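Local coordinates for lipoprotein (Bacillus anthracis, PDB 4JG9) that is of unknown function but is a putative lipoprotein with a DUF4871 domain, possibly involved in lipid binding, at residues 92-97 / 141-146. Sequence-based numbering, arbitrary orientation.
Sequences WYFLDP and NELPLT
Strand 92-94 and strand 142-146 run antiparallel, their axes 154° apart and 4.8 Å at closest approach, with Trp92 and Leu143 as a hydrogen-bonded pair and Tyr93 and Glu142 as the non-hydrogen-bonded pair beside it. Trp92 and Leu143 exchange two bonds: Trp92 N gives to Leu143 O at 2.8 Å, and Leu143 N returns one to Trp92 O at 3.0 Å. Phe94 N continues the ladder to Asn141 O, 2.6 Å away and almost straight at the hydrogen (178°). Where the strands part, a water hydrogen-bonds to both Phe94 O and Asn141 OD1 and bridges the two segments. This pairing adds 142-147 as the outermost strand, within the chain, of a five-stranded antiparallel sheet, beside 88-94, whose other neighbour is 75-78. The side chains of Trp92 and Leu143 lie on one face of it, where Leu145 also reaches the indole. CD1 of Leu145 sits over the indole, 3.6 Å from the centroid of the five-membered ring of Trp92, a CH-pi contact, while Ile75 and Met77 also touch the indole. With CG beside its own backbone N (chi1 -51°), Phe94 brings its ring edge to Leu143, CE2 lying 3.7 Å from Leu143 CB. On the opposite face Tyr93 and Glu142 extend side by side; the carboxylate plane is roughly perpendicular to the phenol ring, and Glu142 OE1 comes within 3.8 Å of Tyr93 CE2.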
# COMPACT_ATOMS: atom_id res chain seq x y z
N TRP A 92 -16.78 -12.59 3.59
CA TRP A 92 -16.07 -12.91 4.82
C TRP A 92 -17.06 -13.09 5.96
O TRP A 92 -18.11 -12.46 5.98
CB TRP A 92 -15.05 -11.82 5.15
CG TRP A 92 -13.80 -11.98 4.37
CD1 TRP A 92 -13.66 -11.85 3.02
CD2 TRP A 92 -12.50 -12.31 4.88
NE1 TRP A 92 -12.35 -12.08 2.65
CE2 TRP A 92 -11.62 -12.36 3.78
CE3 TRP A 92 -12.00 -12.56 6.16
CZ2 TRP A 92 -10.26 -12.65 3.91
CZ3 TRP A 92 -10.64 -12.85 6.30
CH2 TRP A 92 -9.79 -12.89 5.18
N TYR A 93 -16.71 -13.98 6.89
CA TYR A 93 -17.61 -14.34 7.98
C TYR A 93 -16.94 -14.18 9.34
O TYR A 93 -15.83 -14.71 9.56
CB TYR A 93 -18.08 -15.79 7.82
CG TYR A 93 -18.87 -16.05 6.56
CD1 TYR A 93 -18.23 -16.35 5.36
CD2 TYR A 93 -20.26 -16.02 6.57
CE1 TYR A 93 -18.96 -16.60 4.20
CE2 TYR A 93 -21.00 -16.26 5.42
CZ TYR A 93 -20.34 -16.56 4.24
OH TYR A 93 -21.06 -16.80 3.09
N PHE A 94 -17.61 -13.47 10.24
CA PHE A 94 -17.08 -13.19 11.57
C PHE A 94 -17.75 -14.09 12.59
O PHE A 94 -18.75 -13.72 13.20
CB PHE A 94 -17.27 -11.71 11.91
CG PHE A 94 -16.74 -10.81 10.84
CD1 PHE A 94 -15.38 -10.68 10.65
CD2 PHE A 94 -17.60 -10.13 10.00
CE1 PHE A 94 -14.88 -9.88 9.65
CE2 PHE A 94 -17.11 -9.33 9.00
CZ PHE A 94 -15.76 -9.20 8.83
N LEU A 95 -17.16 -15.28 12.76
CA LEU A 95 -17.74 -16.36 13.55
C LEU A 95 -17.60 -16.11 15.03
O LEU A 95 -18.44 -16.54 15.83
CB LEU A 95 -17.05 -17.68 13.19
CG LEU A 95 -16.86 -17.91 11.68
CD1 LEU A 95 -16.00 -19.14 11.43
CD2 LEU A 95 -18.21 -18.08 10.99
N ASP A 96 -16.54 -15.40 15.40
CA ASP A 96 -16.27 -15.10 16.80
C ASP A 96 -17.41 -14.24 17.40
O ASP A 96 -17.66 -13.11 16.95
CB ASP A 96 -14.93 -14.38 16.89
CG ASP A 96 -14.47 -14.15 18.32
OD1 ASP A 96 -15.26 -14.36 19.26
OD2 ASP A 96 -13.30 -13.75 18.49
N PRO A 97 -18.11 -14.80 18.41
CA PRO A 97 -19.20 -14.09 19.08
C PRO A 97 -18.69 -12.90 19.88
O PRO A 97 -19.48 -12.05 20.28
CB PRO A 97 -19.78 -15.15 20.03
CG PRO A 97 -18.71 -16.14 20.22
CD PRO A 97 -17.94 -16.17 18.92
N ASN A 141 -21.16 -9.97 11.58
CA ASN A 141 -21.40 -11.31 11.08
C ASN A 141 -20.78 -11.60 9.72
O ASN A 141 -19.97 -12.50 9.59
CB ASN A 141 -22.89 -11.61 11.08
CG ASN A 141 -23.47 -11.65 12.47
OD1 ASN A 141 -22.75 -11.80 13.45
ND2 ASN A 141 -24.78 -11.51 12.57
N GLU A 142 -21.16 -10.84 8.71
CA GLU A 142 -20.62 -11.05 7.37
C GLU A 142 -20.36 -9.76 6.60
O GLU A 142 -21.02 -8.76 6.80
CB GLU A 142 -21.50 -12.02 6.57
CG GLU A 142 -22.76 -11.41 6.01
CD GLU A 142 -23.60 -12.41 5.26
OE1 GLU A 142 -23.63 -13.59 5.65
OE2 GLU A 142 -24.25 -12.02 4.27
N LEU A 143 -19.40 -9.82 5.69
CA LEU A 143 -18.96 -8.66 4.92
C LEU A 143 -18.27 -9.08 3.62
O LEU A 143 -17.34 -9.88 3.63
CB LEU A 143 -18.01 -7.79 5.78
CG LEU A 143 -17.53 -6.46 5.16
CD1 LEU A 143 -18.66 -5.45 5.09
CD2 LEU A 143 -16.34 -5.88 5.90
N PRO A 144 -18.71 -8.51 2.50
CA PRO A 144 -18.09 -8.81 1.20
C PRO A 144 -16.84 -7.99 0.97
O PRO A 144 -16.86 -6.79 1.18
CB PRO A 144 -19.16 -8.43 0.19
CG PRO A 144 -20.15 -7.60 0.92
CD PRO A 144 -19.79 -7.53 2.38
N LEU A 145 -15.75 -8.65 0.60
CA LEU A 145 -14.49 -7.98 0.33
C LEU A 145 -13.97 -8.38 -1.04
O LEU A 145 -13.91 -9.57 -1.39
CB LEU A 145 -13.46 -8.38 1.38
CG LEU A 145 -13.80 -8.00 2.82
CD1 LEU A 145 -12.70 -8.49 3.76
CD2 LEU A 145 -13.98 -6.51 2.93
N THR A 146 -13.58 -7.39 -1.83
CA THR A 146 -13.01 -7.67 -3.14
C THR A 146 -11.49 -7.72 -3.03
O THR A 146 -10.85 -6.76 -2.58
CB THR A 146 -13.46 -6.63 -4.18
OG1 THR A 146 -14.89 -6.62 -4.25
CG2 THR A 146 -12.91 -6.97 -5.55
O HOH W 1 -20.34 -12.41 14.82